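Local coordinates for protein putative transcriptional regulator (Streptomyces coelicolor, PDB 2HXI) that probably acts as a TetR-family transcriptional regulator that binds DNA through an N-terminal helix-turn-helix domain, at residues R83-A88 with H126-T131; R134-E139 with A156-L161. All coordinates share one frame; numbering follows the deposited sequence.

Contact 1. Residues R83-A88 with H126-T131; sequences RILLSA and HGSGGT
Leu86 reaches over Thr131 with one methyl group: its CD1 lies 4.0 Å from Thr131 CG2, and the two side chains run at a slant to each other. With CG of Leu86 anti to the backbone N (chi1 -179°), CD1 comes up against the methyl of Thr131, at the start of helix 131-146. The neighbouring residue, Leu85, meets Ser128. Here Leu85 CD1 sits 3.2 Å from Ser128 OG, a close van der Waals contact between a methyl and a hydroxyl. That hydroxyl has polar partners nearby: it is hydrogen-bonded to the hydroxyl of Ser133 and to Asp82 OD1. These bonds probably fix its rotation, so the methyl packs against a held oxygen.

The loop here links helix 117-126 to helix 131-146. Gly127 leaves the first helix with a positive phi of 60°, and Gly130 is the N-cap of the second. On the helix side, the other methyl of Leu86, CD2, lies 3.5 Å above the plane of the Arg83 guanidinium, toward its rim. Arg83 forms a salt bridge to Asp36 on helix 31-43.

In TetR-family proteins the helix corresponding to 73-88 connects the DNA-binding and regulatory domains, so this contact seats that connector on a loop of the regulatory domain. Between the two segments there is van der Waals packing, one methyl on a methyl and one on a hydroxyl whose polar needs are met by Ser133 and Asp82.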
loop_
_atom_site.group_PDB
_atom_site.type_symbol
_atom_site.label_atom_id
_atom_site.label_comp_id
_atom_site.label_asym_id
_atom_site.label_seq_id
_atom_site.Cartn_x
_atom_site.Cartn_y
_atom_site.Cartn_z
ATOM N N ARG B 83 -1.114 -0.124 -19.763
ATOM C CA ARG B 83 0.003 -0.441 -20.620
ATOM C C ARG B 83 1.159 -1.029 -19.835
ATOM O O ARG B 83 1.960 -1.799 -20.395
ATOM C CB ARG B 83 0.500 0.806 -21.402
ATOM C CG ARG B 83 -0.563 1.607 -22.061
ATOM C CD ARG B 83 -1.264 0.713 -23.124
ATOM N NE ARG B 83 -0.353 0.266 -24.208
ATOM C CZ ARG B 83 -0.725 -0.559 -25.194
ATOM N NH1 ARG B 83 -1.979 -1.073 -25.195
ATOM N NH2 ARG B 83 0.135 -0.879 -26.160
ATOM N N ILE B 84 1.328 -0.578 -18.579
ATOM C CA ILE B 84 2.372 -1.120 -17.701
ATOM C C ILE B 84 2.085 -2.573 -17.342
ATOM O O ILE B 84 3.002 -3.399 -17.342
ATOM C CB ILE B 84 2.541 -0.287 -16.373
ATOM C CG1 ILE B 84 2.832 1.217 -16.682
ATOM C CG2 ILE B 84 3.643 -0.843 -15.494
ATOM C CD1 ILE B 84 3.983 1.484 -17.613
ATOM N N LEU B 85 0.829 -2.888 -17.035
ATOM C CA LEU B 85 0.488 -4.312 -16.879
ATOM C C LEU B 85 0.841 -5.095 -18.149
ATOM O O LEU B 85 1.344 -6.210 -18.082
ATOM C CB LEU B 85 -0.995 -4.460 -16.579
ATOM C CG LEU B 85 -1.544 -3.770 -15.336
ATOM C CD1 LEU B 85 -3.081 -3.989 -15.210
ATOM C CD2 LEU B 85 -0.819 -4.333 -14.165
ATOM N N LEU B 86 0.533 -4.526 -19.329
ATOM C CA LEU B 86 0.744 -5.245 -20.557
ATOM C C LEU B 86 2.209 -5.576 -20.731
ATOM O O LEU B 86 2.571 -6.740 -21.027
ATOM C CB LEU B 86 0.186 -4.424 -21.732
ATOM C CG LEU B 86 0.324 -5.079 -23.117
ATOM C CD1 LEU B 86 -0.455 -6.372 -23.207
ATOM C CD2 LEU B 86 -0.151 -4.100 -24.194
ATOM N N SER B 87 3.076 -4.584 -20.489
ATOM C CA SER B 87 4.505 -4.851 -20.599
ATOM C C SER B 87 5.011 -5.771 -19.496
ATOM O O SER B 87 5.951 -6.547 -19.723
ATOM C CB SER B 87 5.348 -3.576 -20.738
ATOM O OG SER B 87 5.267 -2.764 -19.593
ATOM N N ALA B 88 4.409 -5.705 -18.304
ATOM C CA ALA B 88 4.795 -6.656 -17.264
ATOM C C ALA B 88 4.685 -8.085 -17.756
ATOM O O ALA B 88 5.485 -8.971 -17.356
ATOM C CB ALA B 88 3.976 -6.449 -15.977
ATOM N N HIS B 126 -7.455 2.476 -8.753
ATOM C CA HIS B 126 -8.586 2.198 -9.616
ATOM C C HIS B 126 -8.503 0.830 -10.329
ATOM O O HIS B 126 -9.479 0.412 -10.970
ATOM C CB HIS B 126 -8.705 3.267 -10.696
ATOM C CG HIS B 126 -8.815 4.677 -10.196
ATOM N ND1 HIS B 126 -7.759 5.567 -10.240
ATOM C CD2 HIS B 126 -9.875 5.380 -9.720
ATOM C CE1 HIS B 126 -8.151 6.745 -9.775
ATOM N NE2 HIS B 126 -9.431 6.659 -9.459
ATOM N N GLY B 127 -7.342 0.164 -10.292
ATOM C CA GLY B 127 -7.074 -0.915 -11.247
ATOM C C GLY B 127 -7.122 -0.420 -12.689
ATOM O O GLY B 127 -7.088 0.788 -12.954
ATOM N N SER B 128 -7.184 -1.340 -13.652
ATOM C CA SER B 128 -7.348 -0.939 -15.055
ATOM C C SER B 128 -8.239 -1.973 -15.706
ATOM O O SER B 128 -8.415 -3.062 -15.140
ATOM C CB SER B 128 -6.013 -0.761 -15.790
ATOM O OG SER B 128 -5.393 -1.995 -16.089
ATOM N N GLY B 129 -8.836 -1.615 -16.840
ATOM C CA GLY B 129 -9.846 -2.460 -17.464
ATOM C C GLY B 129 -9.540 -2.950 -18.854
ATOM O O GLY B 129 -10.459 -3.383 -19.554
ATOM N N GLY B 130 -8.273 -2.889 -19.265
ATOM C CA GLY B 130 -7.875 -3.242 -20.596
ATOM C C GLY B 130 -7.107 -4.550 -20.731
ATOM O O GLY B 130 -7.149 -5.414 -19.823
ATOM N N THR B 131 -6.411 -4.680 -21.866
ATOM C CA THR B 131 -5.703 -5.884 -22.264
ATOM C C THR B 131 -4.634 -6.307 -21.269
ATOM O O THR B 131 -4.473 -7.513 -21.012
ATOM C CB THR B 131 -5.106 -5.806 -23.724
ATOM O OG1 THR B 131 -6.194 -5.738 -24.645
ATOM C CG2 THR B 131 -4.332 -7.047 -24.083
#

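Contact 2. Residues R134-E139 with A156-L161; sequences RLMMEE and ARYHRL
The Tyr158 ring meets Met137 obliquely, near its hydroxyl end. CG of Met137 is 3.8 Å from CZ of Tyr158, and CE of Met137 is 3.9 Å from the same carbon. The contact joins two helices of the all-helical TetR regulatory domain, 131-146 and 154-173. Both methionines are selenomethionines.

Tyr158 bridges the gap between helix segments whose nearest CA atoms, those of Met137 and Tyr158, are 8.6 Å apart. Its CG is anti to the backbone N (chi1 170°), which carries the ring across to the other helix. Met137 crosses it at about a right angle. A bend at chi3 (90°) turns the Met137 methyl back to the phenol end, so both CG and CE touch it.

The ring is buried, with Val140, Leu141 and Leu144 of helix 131-146 also against it. Met136 packs on Val105 and Leu109 of helix 98-113. Nearby, Glu138 accepts backbone N-H groups of Ala204 and Leu205 of the second subunit. Around the phenol oxygen the packing is tight: Met136 CE lies 3.8 Å from Tyr158 OH, and Met137 CG only 3.1 Å from it.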
loop_
_atom_site.group_PDB
_atom_site.type_symbol
_atom_site.label_atom_id
_atom_site.label_comp_id
_atom_site.label_asym_id
_atom_site.label_seq_id
_atom_site.Cartn_x
_atom_site.Cartn_y
_atom_site.Cartn_z
ATOM N N ARG B 134 -6.315 -7.739 -18.408
ATOM C CA ARG B 134 -6.823 -9.053 -18.785
ATOM C C ARG B 134 -5.755 -10.175 -18.778
ATOM O O ARG B 134 -6.022 -11.288 -18.251
ATOM C CB ARG B 134 -7.636 -9.010 -20.092
ATOM C CG ARG B 134 -9.006 -8.301 -19.901
ATOM C CD ARG B 134 -9.798 -8.281 -21.242
ATOM N NE ARG B 134 -11.141 -7.693 -21.109
ATOM C CZ ARG B 134 -11.490 -6.465 -21.532
ATOM N NH1 ARG B 134 -10.612 -5.662 -22.151
ATOM N NH2 ARG B 134 -12.716 -6.012 -21.314
ATOM N N LEU B 135 -4.594 -9.923 -19.371
ATOM C CA LEU B 135 -3.530 -10.925 -19.383
ATOM C C LEU B 135 -3.072 -11.283 -17.982
ATOM O O LEU B 135 -2.760 -12.478 -17.640
ATOM C CB LEU B 135 -2.308 -10.439 -20.130
ATOM C CG LEU B 135 -2.428 -10.464 -21.636
ATOM C CD1 LEU B 135 -1.211 -9.764 -22.286
ATOM C CD2 LEU B 135 -2.504 -11.939 -22.107
HETATM N N MSE B 136 -2.967 -10.263 -17.147
HETATM C CA MSE B 136 -2.518 -10.500 -15.764
HETATM C C MSE B 136 -3.583 -11.295 -15.010
HETATM O O MSE B 136 -3.268 -12.288 -14.322
HETATM C CB MSE B 136 -2.141 -9.153 -15.072
HETATM C CG MSE B 136 -1.780 -9.362 -13.563
HETATM SE SE MSE B 136 -3.261 -9.472 -12.343
HETATM C CE MSE B 136 -4.010 -7.656 -12.503
HETATM N N MSE B 137 -4.859 -10.856 -15.116
HETATM C CA MSE B 137 -5.936 -11.548 -14.484
HETATM C C MSE B 137 -6.088 -12.964 -14.939
HETATM O O MSE B 137 -6.305 -13.815 -14.075
HETATM C CB MSE B 137 -7.229 -10.767 -14.688
HETATM C CG MSE B 137 -7.171 -9.494 -13.848
HETATM SE SE MSE B 137 -8.733 -8.377 -14.447
HETATM C CE MSE B 137 -9.891 -9.103 -13.180
ATOM N N GLU B 138 -5.936 -13.211 -16.266
ATOM C CA GLU B 138 -6.088 -14.568 -16.820
ATOM C C GLU B 138 -5.048 -15.496 -16.117
ATOM O O GLU B 138 -5.343 -16.631 -15.689
ATOM C CB GLU B 138 -5.911 -14.572 -18.347
ATOM C CG GLU B 138 -6.061 -15.979 -18.947
ATOM C CD GLU B 138 -7.464 -16.571 -18.758
ATOM O OE1 GLU B 138 -8.454 -15.859 -18.439
ATOM O OE2 GLU B 138 -7.557 -17.786 -18.954
ATOM N N GLU B 139 -3.811 -15.025 -16.014
ATOM C CA GLU B 139 -2.790 -15.909 -15.426
ATOM C C GLU B 139 -3.038 -16.134 -13.929
ATOM O O GLU B 139 -2.856 -17.276 -13.430
ATOM C CB GLU B 139 -1.397 -15.328 -15.711
ATOM C CG GLU B 139 -0.248 -16.107 -14.957
ATOM C CD GLU B 139 -0.070 -17.581 -15.380
ATOM O OE1 GLU B 139 -0.807 -18.106 -16.255
ATOM O OE2 GLU B 139 0.808 -18.248 -14.764
ATOM N N ALA B 156 -13.000 -14.180 -4.680
ATOM C CA ALA B 156 -12.628 -13.543 -3.417
ATOM C C ALA B 156 -11.116 -13.690 -3.152
ATOM O O ALA B 156 -10.473 -12.755 -2.729
ATOM C CB ALA B 156 -13.416 -14.121 -2.279
ATOM N N ARG B 157 -10.587 -14.866 -3.442
ATOM C CA ARG B 157 -9.131 -15.157 -3.273
ATOM C C ARG B 157 -8.280 -14.242 -4.180
ATOM O O ARG B 157 -7.290 -13.636 -3.762
ATOM C CB ARG B 157 -8.892 -16.652 -3.553
ATOM C CG ARG B 157 -9.783 -17.610 -2.687
ATOM C CD ARG B 157 -9.031 -18.078 -1.527
ATOM N NE ARG B 157 -9.687 -19.111 -0.729
ATOM C CZ ARG B 157 -9.363 -19.306 0.550
ATOM N NH1 ARG B 157 -8.399 -18.574 1.072
ATOM N NH2 ARG B 157 -9.969 -20.244 1.293
ATOM N N TYR B 158 -8.695 -14.167 -5.448
ATOM C CA TYR B 158 -8.155 -13.218 -6.376
ATOM C C TYR B 158 -8.132 -11.787 -5.830
ATOM O O TYR B 158 -7.084 -11.146 -5.824
ATOM C CB TYR B 158 -8.896 -13.273 -7.752
ATOM C CG TYR B 158 -8.475 -12.128 -8.619
ATOM C CD1 TYR B 158 -7.388 -12.247 -9.499
ATOM C CD2 TYR B 158 -9.125 -10.888 -8.524
ATOM C CE1 TYR B 158 -6.968 -11.164 -10.219
ATOM C CE2 TYR B 158 -8.721 -9.844 -9.259
ATOM C CZ TYR B 158 -7.625 -9.969 -10.090
ATOM O OH TYR B 158 -7.178 -8.853 -10.783
ATOM N N HIS B 159 -9.287 -11.320 -5.366
ATOM C CA HIS B 159 -9.433 -9.942 -4.891
ATOM C C HIS B 159 -8.384 -9.620 -3.774
ATOM O O HIS B 159 -7.710 -8.601 -3.827
ATOM C CB HIS B 159 -10.819 -9.796 -4.319
ATOM C CG HIS B 159 -11.188 -8.384 -4.017
ATOM N ND1 HIS B 159 -11.050 -7.362 -4.933
ATOM C CD2 HIS B 159 -11.651 -7.811 -2.881
ATOM C CE1 HIS B 159 -11.423 -6.216 -4.378
ATOM N NE2 HIS B 159 -11.788 -6.458 -3.139
ATOM N N ARG B 160 -8.287 -10.482 -2.778
ATOM C CA ARG B 160 -7.343 -10.292 -1.673
ATOM C C ARG B 160 -5.868 -10.337 -2.135
ATOM O O ARG B 160 -5.000 -9.550 -1.660
ATOM C CB ARG B 160 -7.607 -11.335 -0.592
ATOM C CG ARG B 160 -8.880 -10.937 0.207
ATOM C CD ARG B 160 -8.909 -11.730 1.513
ATOM N NE ARG B 160 -9.130 -13.146 1.273
ATOM C CZ ARG B 160 -10.315 -13.756 1.233
ATOM N NH1 ARG B 160 -11.456 -13.097 1.459
ATOM N NH2 ARG B 160 -10.355 -15.049 0.964
ATOM N N LEU B 161 -5.603 -11.251 -3.063
ATOM C CA LEU B 161 -4.237 -11.423 -3.534
ATOM C C LEU B 161 -3.794 -10.155 -4.265
ATOM O O LEU B 161 -2.701 -9.663 -4.067
ATOM C CB LEU B 161 -4.206 -12.644 -4.445
ATOM C CG LEU B 161 -2.813 -12.838 -5.045
ATOM C CD1 LEU B 161 -1.623 -12.917 -4.072
ATOM C CD2 LEU B 161 -2.779 -14.073 -5.996
#

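In the fold
Helix 131-146 ties the two contacts together. Thr131 at its start belongs to contact 1, and residues 134-139 of contact 2 follow about a turn later. The contact centres are about 12 Å apart. They also touch directly: Leu86 CD1 lies 3.6 Å from Leu135 CD1. Contact 1 reaches the N-terminal helices through Arg83, which pairs with Asp36; the predicted helix-turn-helix motif is residues 51-70. All the touching residues of contact 2 are buried, while contact 1 is partly buried. Helix 131-146 thus touches the connector 73-88 at one end and helix 154-173 further along. Both contacts also touch the second subunit.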